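Local coordinates for protein proline dehydrogenase (Bradyrhizobium japonicum USDA 110, PDB 3HAZ) that probably oxidises L-proline to L-glutamate in two steps, using an FAD-dependent proline dehydrogenase and an NAD-dependent aldehyde dehydrogenase joined in one chain, at residues 8-13 and 317-322; 75-80 and 156-161; 266-271 and 300-305; 641-646 and 982-987; 875-880 and 891-896. One frame throughout, in Å; residues are numbered along the deposited sequence.

Contact 1 of 5, residues 8-13 and 317-322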
# COMPACT_ATOMS: atom_id res chain seq x y z
N PRO A 8 52.99 22.85 12.26
CA PRO A 8 52.04 23.85 12.76
C PRO A 8 50.97 23.19 13.63
O PRO A 8 50.74 21.99 13.50
CB PRO A 8 51.39 24.40 11.48
CG PRO A 8 52.29 23.98 10.36
CD PRO A 8 52.91 22.69 10.80
N PRO A 9 50.33 23.97 14.51
CA PRO A 9 49.26 23.40 15.34
C PRO A 9 48.26 22.65 14.47
O PRO A 9 47.83 23.17 13.45
CB PRO A 9 48.61 24.63 15.96
CG PRO A 9 49.73 25.63 16.04
CD PRO A 9 50.58 25.38 14.82
N PHE A 10 47.90 21.43 14.88
CA PHE A 10 47.02 20.58 14.08
C PHE A 10 45.65 21.22 13.84
O PHE A 10 45.01 21.70 14.77
CB PHE A 10 46.86 19.22 14.75
CG PHE A 10 46.11 18.22 13.93
CD1 PHE A 10 46.73 17.55 12.89
CD2 PHE A 10 44.79 17.93 14.21
CE1 PHE A 10 46.04 16.61 12.14
CE2 PHE A 10 44.09 16.99 13.47
CZ PHE A 10 44.71 16.33 12.43
N THR A 11 45.20 21.21 12.58
CA THR A 11 43.94 21.85 12.23
C THR A 11 43.26 21.27 10.99
O THR A 11 42.79 22.00 10.12
CB THR A 11 44.13 23.38 12.07
OG1 THR A 11 42.89 23.98 11.68
CG2 THR A 11 45.19 23.68 11.02
N ALA A 12 43.18 19.94 10.91
CA ALA A 12 42.49 19.28 9.80
C ALA A 12 40.99 19.56 9.81
O ALA A 12 40.41 19.81 10.87
CB ALA A 12 42.74 17.78 9.84
N PRO A 13 40.35 19.53 8.62
CA PRO A 13 38.90 19.70 8.55
C PRO A 13 38.17 18.68 9.42
O PRO A 13 38.48 17.49 9.36
CB PRO A 13 38.59 19.46 7.06
CG PRO A 13 39.87 19.86 6.36
CD PRO A 13 40.96 19.38 7.29
N GLN A 317 37.94 8.22 13.18
CA GLN A 317 37.87 9.64 12.83
C GLN A 317 38.39 9.88 11.42
O GLN A 317 39.40 9.31 11.02
CB GLN A 317 38.67 10.49 13.81
CG GLN A 317 38.15 10.50 15.24
CD GLN A 317 38.49 11.78 15.96
OE1 GLN A 317 38.31 12.88 15.42
NE2 GLN A 317 38.97 11.67 17.19
N LYS A 318 37.69 10.73 10.68
CA LYS A 318 38.12 11.09 9.34
C LYS A 318 39.49 11.77 9.36
O LYS A 318 40.24 11.69 8.39
CB LYS A 318 37.07 11.97 8.67
CG LYS A 318 35.65 11.37 8.73
CD LYS A 318 34.60 12.34 8.19
CE LYS A 318 33.20 11.72 8.21
NZ LYS A 318 32.12 12.73 7.98
N ARG A 319 39.83 12.41 10.48
CA ARG A 319 41.11 13.11 10.61
C ARG A 319 42.29 12.18 10.92
O ARG A 319 43.43 12.63 11.00
CB ARG A 319 41.04 14.19 11.69
CG ARG A 319 40.18 15.40 11.32
CD ARG A 319 40.04 16.35 12.50
NE ARG A 319 39.32 15.73 13.61
CZ ARG A 319 39.15 16.28 14.81
NH1 ARG A 319 39.64 17.49 15.06
NH2 ARG A 319 38.49 15.63 15.75
N ALA A 320 42.02 10.89 11.07
CA ALA A 320 43.04 9.95 11.55
C ALA A 320 44.34 9.97 10.73
O ALA A 320 45.44 10.04 11.29
CB ALA A 320 42.48 8.54 11.61
N SER A 321 44.22 9.92 9.40
CA SER A 321 45.40 9.88 8.55
C SER A 321 46.25 11.14 8.70
O SER A 321 47.49 11.08 8.66
CB SER A 321 45.00 9.67 7.08
OG SER A 321 46.15 9.42 6.28
N ALA A 322 45.60 12.28 8.90
CA ALA A 322 46.29 13.55 9.08
C ALA A 322 46.99 13.62 10.44
O ALA A 322 48.05 14.23 10.57
CB ALA A 322 45.32 14.72 8.91
O HOH W 1 41.04 19.36 13.48

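Contact 2 of 5, residues 75-80 and 156-161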
# COMPACT_ATOMS: atom_id res chain seq x y z
N LEU A 75 26.04 -3.83 34.26
CA LEU A 75 26.73 -2.87 35.11
C LEU A 75 26.38 -3.08 36.58
O LEU A 75 27.25 -3.10 37.44
CB LEU A 75 26.42 -1.43 34.69
CG LEU A 75 27.24 -0.37 35.45
CD1 LEU A 75 27.69 0.76 34.55
CD2 LEU A 75 26.47 0.16 36.66
N ALA A 76 25.09 -3.25 36.86
CA ALA A 76 24.63 -3.41 38.24
C ALA A 76 25.21 -4.67 38.88
O ALA A 76 25.56 -4.66 40.07
CB ALA A 76 23.10 -3.41 38.31
N LEU A 77 25.31 -5.75 38.12
CA LEU A 77 25.81 -7.00 38.67
C LEU A 77 27.32 -6.95 38.89
O LEU A 77 27.84 -7.51 39.86
CB LEU A 77 25.42 -8.18 37.78
CG LEU A 77 23.91 -8.45 37.68
CD1 LEU A 77 23.65 -9.69 36.84
CD2 LEU A 77 23.28 -8.59 39.06
N MET A 78 28.03 -6.27 38.00
CA MET A 78 29.47 -6.09 38.14
C MET A 78 29.81 -5.21 39.34
O MET A 78 30.82 -5.43 40.02
CB MET A 78 30.06 -5.50 36.86
CG MET A 78 30.04 -6.47 35.67
SD MET A 78 30.65 -5.73 34.14
CE MET A 78 32.41 -6.02 34.30
N VAL A 79 28.97 -4.22 39.60
CA VAL A 79 29.14 -3.37 40.77
C VAL A 79 28.89 -4.17 42.04
O VAL A 79 29.67 -4.10 42.99
CB VAL A 79 28.19 -2.15 40.72
CG1 VAL A 79 28.13 -1.45 42.08
CG2 VAL A 79 28.62 -1.19 39.63
N LEU A 80 27.80 -4.93 42.06
CA LEU A 80 27.51 -5.78 43.20
C LEU A 80 28.64 -6.80 43.39
O LEU A 80 29.06 -7.08 44.51
CB LEU A 80 26.17 -6.50 43.00
CG LEU A 80 25.78 -7.50 44.08
CD1 LEU A 80 25.76 -6.83 45.46
CD2 LEU A 80 24.43 -8.13 43.77
N THR A 156 23.65 -16.87 40.18
CA THR A 156 24.62 -17.45 39.25
C THR A 156 25.29 -16.38 38.39
O THR A 156 26.50 -16.38 38.23
CB THR A 156 23.95 -18.50 38.36
OG1 THR A 156 23.39 -19.53 39.18
CG2 THR A 156 24.97 -19.12 37.41
N ALA A 157 24.49 -15.46 37.85
CA ALA A 157 25.03 -14.35 37.07
C ALA A 157 25.96 -13.46 37.92
O ALA A 157 26.99 -12.98 37.43
CB ALA A 157 23.91 -13.52 36.46
N THR A 158 25.59 -13.24 39.17
CA THR A 158 26.41 -12.43 40.08
C THR A 158 27.75 -13.10 40.37
O THR A 158 28.79 -12.42 40.43
CB THR A 158 25.69 -12.13 41.41
OG1 THR A 158 24.49 -11.38 41.15
CG2 THR A 158 26.59 -11.34 42.33
N ARG A 159 27.73 -14.42 40.56
CA ARG A 159 28.96 -15.18 40.79
C ARG A 159 29.90 -15.10 39.59
O ARG A 159 31.11 -15.00 39.75
CB ARG A 159 28.66 -16.64 41.13
CG ARG A 159 27.99 -16.83 42.48
CD ARG A 159 28.00 -18.28 42.92
NE ARG A 159 27.17 -18.49 44.10
CZ ARG A 159 27.59 -18.28 45.35
NH1 ARG A 159 28.84 -17.87 45.56
NH2 ARG A 159 26.76 -18.48 46.37
N GLN A 160 29.32 -15.15 38.39
CA GLN A 160 30.11 -14.98 37.17
C GLN A 160 30.71 -13.58 37.09
O GLN A 160 31.87 -13.42 36.71
CB GLN A 160 29.24 -15.26 35.95
CG GLN A 160 30.01 -15.37 34.66
CD GLN A 160 29.12 -15.79 33.49
OE1 GLN A 160 28.15 -16.52 33.68
NE2 GLN A 160 29.45 -15.32 32.30
N ALA A 161 29.92 -12.57 37.44
CA ALA A 161 30.42 -11.20 37.46
C ALA A 161 31.60 -11.11 38.42
O ALA A 161 32.57 -10.39 38.19
CB ALA A 161 29.30 -10.21 37.87

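Contact 3 of 5, residues 266-271 and 300-305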
# COMPACT_ATOMS: atom_id res chain seq x y z
N LEU A 266 55.37 13.20 34.53
CA LEU A 266 55.02 11.79 34.42
C LEU A 266 55.84 11.07 33.33
O LEU A 266 56.30 9.96 33.55
CB LEU A 266 53.52 11.61 34.18
CG LEU A 266 52.58 11.97 35.34
CD1 LEU A 266 51.11 11.78 34.93
CD2 LEU A 266 52.89 11.15 36.60
N ALA A 267 56.03 11.71 32.18
CA ALA A 267 56.84 11.13 31.10
C ALA A 267 58.29 10.90 31.55
O ALA A 267 58.89 9.88 31.22
CB ALA A 267 56.81 12.04 29.88
N GLN A 268 58.83 11.85 32.30
CA GLN A 268 60.19 11.74 32.82
C GLN A 268 60.31 10.55 33.78
O GLN A 268 61.30 9.84 33.76
CB GLN A 268 60.59 13.04 33.53
CG GLN A 268 60.63 14.28 32.63
CD GLN A 268 60.96 15.55 33.41
OE1 GLN A 268 60.81 15.59 34.63
NE2 GLN A 268 61.42 16.58 32.71
N ARG A 269 59.29 10.35 34.59
CA ARG A 269 59.29 9.24 35.54
C ARG A 269 59.23 7.91 34.80
O ARG A 269 59.84 6.94 35.23
CB ARG A 269 58.11 9.37 36.50
CG ARG A 269 58.30 10.43 37.57
CD ARG A 269 56.96 10.87 38.14
NE ARG A 269 57.11 11.86 39.20
CZ ARG A 269 57.29 11.55 40.48
NH1 ARG A 269 57.34 10.28 40.86
NH2 ARG A 269 57.41 12.51 41.38
N ALA A 270 58.47 7.88 33.71
CA ALA A 270 58.37 6.70 32.87
C ALA A 270 59.69 6.46 32.14
O ALA A 270 60.16 5.33 32.04
CB ALA A 270 57.23 6.86 31.86
N LYS A 271 60.27 7.53 31.62
CA LYS A 271 61.56 7.45 30.94
C LYS A 271 62.62 6.83 31.84
O LYS A 271 63.40 5.99 31.40
CB LYS A 271 62.01 8.84 30.47
CG LYS A 271 63.46 8.89 30.01
CD LYS A 271 63.78 10.22 29.34
CE LYS A 271 65.23 10.29 28.88
NZ LYS A 271 66.16 10.62 30.00
N ASP A 300 60.24 18.87 25.06
CA ASP A 300 61.16 19.08 26.17
C ASP A 300 62.41 18.21 26.05
O ASP A 300 62.31 16.99 25.93
CB ASP A 300 60.47 18.84 27.51
CG ASP A 300 61.30 19.32 28.69
OD1 ASP A 300 62.30 18.65 29.02
OD2 ASP A 300 60.96 20.37 29.27
N PRO A 301 63.59 18.84 26.09
CA PRO A 301 64.88 18.16 25.91
C PRO A 301 65.07 16.99 26.87
O PRO A 301 65.84 16.08 26.57
CB PRO A 301 65.90 19.26 26.23
CG PRO A 301 65.18 20.54 25.94
CD PRO A 301 63.74 20.29 26.31
N SER A 302 64.37 17.01 28.00
CA SER A 302 64.49 15.95 29.00
C SER A 302 63.99 14.60 28.50
O SER A 302 64.26 13.57 29.11
CB SER A 302 63.75 16.34 30.29
OG SER A 302 62.34 16.25 30.11
N LEU A 303 63.27 14.60 27.38
CA LEU A 303 62.72 13.35 26.85
C LEU A 303 63.59 12.74 25.74
O LEU A 303 63.25 11.70 25.17
CB LEU A 303 61.26 13.53 26.40
CG LEU A 303 60.32 13.94 27.53
CD1 LEU A 303 58.86 14.00 27.07
CD2 LEU A 303 60.47 13.00 28.72
N LYS A 304 64.72 13.38 25.46
CA LYS A 304 65.68 12.82 24.51
C LYS A 304 66.22 11.48 25.00
O LYS A 304 66.29 11.22 26.21
CB LYS A 304 66.86 13.79 24.32
CG LYS A 304 66.53 15.06 23.56
CD LYS A 304 67.71 16.04 23.63
CE LYS A 304 67.51 17.23 22.71
NZ LYS A 304 67.41 16.82 21.28
N GLY A 305 66.61 10.62 24.06
CA GLY A 305 67.25 9.36 24.38
C GLY A 305 66.31 8.34 25.00
O GLY A 305 66.73 7.51 25.80

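Contact 4 of 5, residues 641-646 and 982-987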
# COMPACT_ATOMS: atom_id res chain seq x y z
N GLU A 641 -25.23 18.84 4.26
CA GLU A 641 -24.72 19.88 5.14
C GLU A 641 -23.20 19.82 5.23
O GLU A 641 -22.62 18.74 5.34
CB GLU A 641 -25.33 19.74 6.54
CG GLU A 641 -24.94 20.84 7.51
CD GLU A 641 -25.51 20.61 8.91
OE1 GLU A 641 -24.85 19.93 9.73
OE2 GLU A 641 -26.62 21.11 9.18
N SER A 642 -22.56 20.98 5.20
CA SER A 642 -21.12 21.04 5.43
C SER A 642 -20.82 21.70 6.77
O SER A 642 -21.51 22.64 7.17
CB SER A 642 -20.40 21.79 4.31
OG SER A 642 -20.65 23.18 4.39
N ASN A 643 -19.80 21.20 7.46
CA ASN A 643 -19.38 21.75 8.74
C ASN A 643 -17.86 21.88 8.76
O ASN A 643 -17.16 20.88 8.64
CB ASN A 643 -19.84 20.87 9.89
CG ASN A 643 -21.35 20.87 10.05
OD1 ASN A 643 -21.92 21.76 10.68
ND2 ASN A 643 -22.00 19.87 9.47
N ALA A 644 -17.37 23.10 8.90
CA ALA A 644 -15.94 23.35 8.83
C ALA A 644 -15.45 24.17 10.02
O ALA A 644 -16.03 25.21 10.35
CB ALA A 644 -15.60 24.04 7.52
N LEU A 645 -14.39 23.69 10.66
CA LEU A 645 -13.78 24.37 11.79
C LEU A 645 -12.52 25.12 11.36
O LEU A 645 -11.63 24.55 10.70
CB LEU A 645 -13.43 23.35 12.89
CG LEU A 645 -12.86 23.87 14.22
CD1 LEU A 645 -13.84 24.78 14.95
CD2 LEU A 645 -12.47 22.70 15.12
N THR A 646 -12.44 26.40 11.71
CA THR A 646 -11.27 27.20 11.38
C THR A 646 -10.72 27.87 12.64
O THR A 646 -11.39 27.90 13.67
CB THR A 646 -11.59 28.28 10.32
OG1 THR A 646 -12.73 29.04 10.73
CG2 THR A 646 -11.91 27.63 8.97
N THR A 982 -16.77 27.89 13.71
CA THR A 982 -17.44 26.83 12.98
C THR A 982 -18.40 27.44 11.96
O THR A 982 -19.22 28.29 12.29
CB THR A 982 -18.25 25.94 13.93
OG1 THR A 982 -17.39 25.41 14.94
CG2 THR A 982 -18.94 24.80 13.17
N VAL A 983 -18.27 27.01 10.70
CA VAL A 983 -19.20 27.41 9.66
C VAL A 983 -20.01 26.20 9.21
O VAL A 983 -19.46 25.18 8.78
CB VAL A 983 -18.47 28.02 8.45
CG1 VAL A 983 -19.45 28.23 7.30
CG2 VAL A 983 -17.79 29.33 8.84
N THR A 984 -21.32 26.33 9.32
CA THR A 984 -22.24 25.26 8.96
C THR A 984 -23.16 25.71 7.84
O THR A 984 -23.95 26.64 8.01
CB THR A 984 -23.10 24.86 10.17
OG1 THR A 984 -22.25 24.36 11.21
CG2 THR A 984 -24.13 23.81 9.78
N ILE A 985 -23.06 25.05 6.69
CA ILE A 985 -23.86 25.43 5.53
C ILE A 985 -24.83 24.31 5.14
O ILE A 985 -24.42 23.19 4.89
CB ILE A 985 -22.96 25.72 4.32
CG1 ILE A 985 -21.93 26.80 4.67
CG2 ILE A 985 -23.79 26.14 3.09
CD1 ILE A 985 -20.79 26.90 3.69
N ASN A 986 -26.12 24.64 5.11
CA ASN A 986 -27.11 23.72 4.56
C ASN A 986 -26.93 23.65 3.05
O ASN A 986 -27.29 24.58 2.33
CB ASN A 986 -28.52 24.19 4.93
CG ASN A 986 -29.61 23.39 4.24
OD1 ASN A 986 -29.34 22.40 3.56
ND2 ASN A 986 -30.85 23.83 4.41
N THR A 987 -26.37 22.55 2.57
CA THR A 987 -26.03 22.44 1.15
C THR A 987 -27.10 21.73 0.32
O THR A 987 -26.94 21.58 -0.90
CB THR A 987 -24.66 21.74 0.95
OG1 THR A 987 -24.69 20.43 1.54
CG2 THR A 987 -23.55 22.56 1.60
O HOH W 2 -19.24 24.60 6.07

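Contact 5 of 5, residues 875-880 and 891-896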
# COMPACT_ATOMS: atom_id res chain seq x y z
N PHE A 875 25.26 26.39 49.40
CA PHE A 875 24.85 26.29 50.79
C PHE A 875 24.15 24.96 51.00
O PHE A 875 23.46 24.47 50.10
CB PHE A 875 23.89 27.43 51.18
CG PHE A 875 24.52 28.78 51.14
CD1 PHE A 875 24.32 29.62 50.05
CD2 PHE A 875 25.31 29.23 52.19
CE1 PHE A 875 24.90 30.87 50.02
CE2 PHE A 875 25.89 30.47 52.16
CZ PHE A 875 25.68 31.30 51.07
N GLU A 876 24.33 24.39 52.18
CA GLU A 876 23.57 23.21 52.55
C GLU A 876 22.55 23.60 53.61
O GLU A 876 22.88 24.22 54.62
CB GLU A 876 24.48 22.08 53.07
CG GLU A 876 23.71 20.91 53.67
CD GLU A 876 24.58 19.69 53.93
OE1 GLU A 876 25.79 19.73 53.63
OE2 GLU A 876 24.05 18.68 54.44
N LEU A 877 21.30 23.24 53.35
CA LEU A 877 20.19 23.52 54.25
C LEU A 877 19.96 22.31 55.13
O LEU A 877 20.22 21.18 54.72
CB LEU A 877 18.92 23.75 53.43
CG LEU A 877 18.57 25.12 52.84
CD1 LEU A 877 19.80 26.01 52.65
CD2 LEU A 877 17.75 24.95 51.54
N THR A 878 19.45 22.55 56.34
CA THR A 878 18.99 21.48 57.20
C THR A 878 17.74 20.86 56.60
O THR A 878 17.59 19.65 56.57
CB THR A 878 18.65 22.01 58.61
OG1 THR A 878 19.85 22.45 59.26
CG2 THR A 878 18.00 20.92 59.45
N GLU A 879 16.84 21.72 56.13
CA GLU A 879 15.63 21.25 55.45
C GLU A 879 15.25 22.18 54.29
O GLU A 879 15.59 23.37 54.29
CB GLU A 879 14.47 21.11 56.43
CG GLU A 879 14.15 22.37 57.20
CD GLU A 879 13.16 22.13 58.32
OE1 GLU A 879 12.66 20.99 58.43
OE2 GLU A 879 12.87 23.08 59.07
N ALA A 880 14.54 21.63 53.31
CA ALA A 880 14.20 22.36 52.09
C ALA A 880 13.36 23.59 52.40
O ALA A 880 13.43 24.59 51.69
CB ALA A 880 13.47 21.45 51.11
N ILE A 891 23.47 30.35 42.68
CA ILE A 891 23.42 29.97 44.08
C ILE A 891 22.73 28.63 44.29
O ILE A 891 21.50 28.53 44.21
CB ILE A 891 22.74 31.07 44.93
CG1 ILE A 891 23.46 32.41 44.71
CG2 ILE A 891 22.75 30.68 46.41
CD1 ILE A 891 22.73 33.60 45.29
N LEU A 892 23.53 27.61 44.57
CA LEU A 892 23.01 26.26 44.78
C LEU A 892 22.71 26.01 46.25
O LEU A 892 23.51 26.33 47.12
CB LEU A 892 24.01 25.22 44.27
CG LEU A 892 23.62 23.76 44.47
CD1 LEU A 892 22.44 23.41 43.56
CD2 LEU A 892 24.81 22.86 44.19
N HIS A 893 21.54 25.43 46.52
CA HIS A 893 21.20 24.98 47.86
C HIS A 893 21.14 23.46 47.85
O HIS A 893 20.64 22.86 46.89
CB HIS A 893 19.86 25.57 48.31
CG HIS A 893 19.78 27.05 48.15
ND1 HIS A 893 19.48 27.66 46.95
CD2 HIS A 893 19.96 28.06 49.04
CE1 HIS A 893 19.47 28.97 47.10
NE2 HIS A 893 19.77 29.24 48.36
N VAL A 894 21.67 22.83 48.90
CA VAL A 894 21.72 21.37 48.98
C VAL A 894 21.10 20.82 50.26
O VAL A 894 21.33 21.34 51.35
CB VAL A 894 23.17 20.84 48.88
CG1 VAL A 894 23.18 19.32 48.91
CG2 VAL A 894 23.84 21.37 47.61
N VAL A 895 20.31 19.76 50.12
CA VAL A 895 19.78 19.04 51.26
C VAL A 895 20.14 17.56 51.11
O VAL A 895 19.90 16.96 50.06
CB VAL A 895 18.24 19.18 51.33
CG1 VAL A 895 17.66 18.25 52.39
CG2 VAL A 895 17.84 20.62 51.59
N ARG A 896 20.73 16.95 52.14
CA ARG A 896 20.99 15.52 52.09
C ARG A 896 19.83 14.77 52.74
O ARG A 896 19.17 15.30 53.63
CB ARG A 896 22.35 15.15 52.71
CG ARG A 896 22.48 15.37 54.21
CD ARG A 896 23.89 15.05 54.68
NE ARG A 896 24.82 16.14 54.38
CZ ARG A 896 26.12 15.98 54.17
NH1 ARG A 896 26.88 17.04 53.91
NH2 ARG A 896 26.66 14.77 54.21
O HOH W 3 21.44 18.63 54.53

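Contact 1 of 5, residues 8-13 and 317-322
Phe10 and Ala12, in the irregular segment ahead of helix 18-28, lie against Arg319, in the turn that leads into helix 320-333, and Ala322 in its first turn. Phe10 turns its ring edge to the helix, with CE1 3.8 Å from Ala322 CB, and Ala12 N lies over one ring face, offset toward the rim. The methyl of Ala12 sits 3.8 Å from Arg319 CG and also reaches Ala322 CB. Side chains of helix 287-298 close round the same group: Leu291 meets Phe10 and Leu287 meets Arg319.

Two carbons also touch backbone oxygens. Phe10 CE1 is 3.5 Å from Ala322 O, which lies at the ring edge near its plane, and Arg319 CG is 3.3 Å from Pro13 O.

The polar bonding runs through a water. It donates to Ala12 O at 2.7 Å and accepts from Arg319 NH1 at 2.8 Å, in the plane of the guanidinium and at its edge. A bend at chi3 (-64°) turns the guanidinium off the line of its methylenes. Its NH2 bonds Gln317 OE1 at 2.8 Å on a lone pair in the carbonyl plane, and also Ala284 O. Gln317 NE2 in turn bonds Gln314, an FAD-binding residue.

No direct hydrogen bond joins the two segments. The buried Arg319 thus gives its carbons to the N-terminal segment and its nitrogens to a polar network that leads toward the flavin, about 11 Å from its side chain, with one water carrying the polar link across.

Contact 2 of 5, residues 75-80 and 156-161
This is a buried helix-helix contact in the helical region that matches the family named for the PutA DNA-binding domain, where Leu77 of helix 71-85 packs on Ala157, Thr158 and Ala161 of helix 151-168. The short segment axes approach to 8.4 Å and cross at -66°. Small residues on the second helix allow a close approach: the CA atoms of Met78 and Ala161 are 5.2 Å apart.

Leu77 splits its branches between two neighbours. Its CG stands anti to the carbonyl carbon (chi1 -65°), and from there CD1 reaches Ala157 CB at 3.9 Å while CD2 touches Thr158 OG1 at 3.7 Å. The leucine and threonine side chains cross at about a right angle. That hydroxyl is bonded one turn back to Val154 O, within its own helix. Leu80 brings CD2 to within 4.1 Å of Thr158 CG2, the methyl branch.

Ala161 presses its methyl on the backbone, 3.7 Å from Leu77 O, and is 4.4 Å from Met78 CG. Met63 of helix 60-66 touches both Met78 and Ala161. The contact is apolar, with no hydrogen bond across it, and belongs to a helical fold in which helix 71-85 is packed between helix 151-168 and helix 452-463, the latter meeting Leu75 and Val79.

Contact 3 of 5, residues 266-271 and 300-305
Gln268 of helix 252-272 gives the one hydrogen bond across the contact, from NE2 to Ser302 OG at 2.8 Å. The hydroxyl lies in the plane of the amide, and the bond is fairly straight at 159°. Ser302 OG is held in turn by Asp300: it donates to OD1 at 2.6 Å, approaching from above the carboxylate plane. The same OD1 accepts the backbone N of Ser302 at 2.8 Å, on its anti side, which makes an Asx turn. One carboxylate oxygen therefore takes two donors from a single residue and sets the serine hydroxyl to receive Gln268.

The apolar part centres on Leu303. Both its methyl carbons lie 4.0 Å from Ala267 CB, and CD2 reaches on to the aliphatic CG of Gln268, the two side chains crossing at about a right angle. Leu264, one turn earlier on the same helix, also touches Leu303.

Lys271 lies along the backbone of the loop. An extended chain, with CG anti to the backbone N (chi1 168°) and bent only at chi4, brings CE into a tight contact 3.0 Å from Lys304 O and CD to 3.4 Å from Ser302 O.

The 3-10 turn 301-303 follows helix 287-298 and leads into strand 309-314, while helix 252-272 precedes strand 276-279, its neighbour in the sheet. Such packing of a helix on the next helix-to-strand loop belongs to the outer layer of the proline dehydrogenase beta-alpha barrel.

Contact 4 of 5, residues 641-646 and 982-987
Glu641 lays its side chain across the backbone and methyl group of the opposite strand. Its CB faces Ile985 O, and CG comes to 3.6 Å from the same oxygen. With CG anti to the backbone N (chi1 -175°), the chain runs on over Thr984, whose CG2 methyl is 3.6 Å from CD. At the tip the two oxygens part company: OE1 accepts Asn643 ND2 at 2.9 Å, nearly straight at 173°, on the anti side and tilted out of the carboxylate plane, and OE2 makes a salt bridge to Arg944 of the third subunit.

Asn643 is gripped at both ends of its amide. While Glu641 OE1 lies in the plane of the Asn643 amide beside ND2, OD1 accepts Thr984 OG1 at 2.7 Å, the donor tilted from the carbonyl plane, and also bonds Gln954 of the third subunit. The side chains of Asn643 and Thr984 point the same way, side by side.

These strands, 641-656 and 978-986, form an antiparallel pair. Ser642 with Ile985 and Ala644 with Val983 are hydrogen-bonded pairs, each joined by two N-H to O bonds, one in each direction; that from Ser642 N to Ile985 O is 2.9 Å. Residues 982-985 also pair in parallel with a strand of the third subunit, and the sheet continues across the interface, consistent with the oligomerisation flap of aldehyde dehydrogenases.

On the face carrying Ser642, Ala644, Val983 and Ile985, Ser642 OG lies 3.4 Å from Ile985 CB. A water 2.6 Å from that hydroxyl oxygen donates to Val983 O at 2.8 Å.

Contact 5 of 5, residues 875-880 and 891-896
The carboxylate of Glu876 and the guanidinium of Arg896 meet edge to edge, their planes only 14° apart. Arg896 grips side-on: NE bonds OE2 at 2.7 Å and NH1 bonds OE1 at 2.9 Å, both acceptors on their syn side. The second bond is almost straight, at 174°. NH2, turned elsewhere, forms a salt bridge with Asp808, and OE1 also takes a hydrogen bond from His859, so each charge has a further partner. The Phe875 ring has Ile891 CG2 at its edge, 4.1 Å from CD1. Leu877 CD1 lies at the edge of the His893 ring, near its plane. That imidazole bonds His848 through NE2 and Arg798 O through ND1, and the rings of the two histidines are steeply inclined.

Strands 873-876 and 891-897 run parallel as neighbours in the catalytic-domain sheet of the aldehyde dehydrogenase half. The loop between them carries Glu886, an NAD(+)-binding residue. Backbone bonds from Phe875 N to Leu892 O (2.9 Å), Val894 N to Phe875 O (2.7 Å) and Leu877 N to Val894 O hold the register.

Farther along, Val895 CG2 meets Leu877 CB at 3.8 Å and approaches Ala880. A water donates to Glu876 OE2 at 2.6 Å and to Leu877 O, and accepts Arg896 N. With chi1 at 67°, Arg896 CG stands between the backbone N and the carbonyl carbon, and the bend at chi3 brings NE round to the glutamate.

How the contacts relate
The five contacts are spread over both halves of the chain and none touches another. Contact 1 closes a long loop in sequence within which contacts 2 and 3 are nested; its centre lies 26 Å from that of contact 3, on the same barrel, and 41 Å from that of contact 2 in the helical region. Contact 4 likewise encloses contact 5, their centres 59 Å apart. Contact 1 lies on the flavin side of the enzyme and contact 5 on the NAD side, with the side chain of Ile891 about 14 Å from NAD. Contact 4, at a subunit interface, is the most remote, its centre 85 Å from that of contact 3.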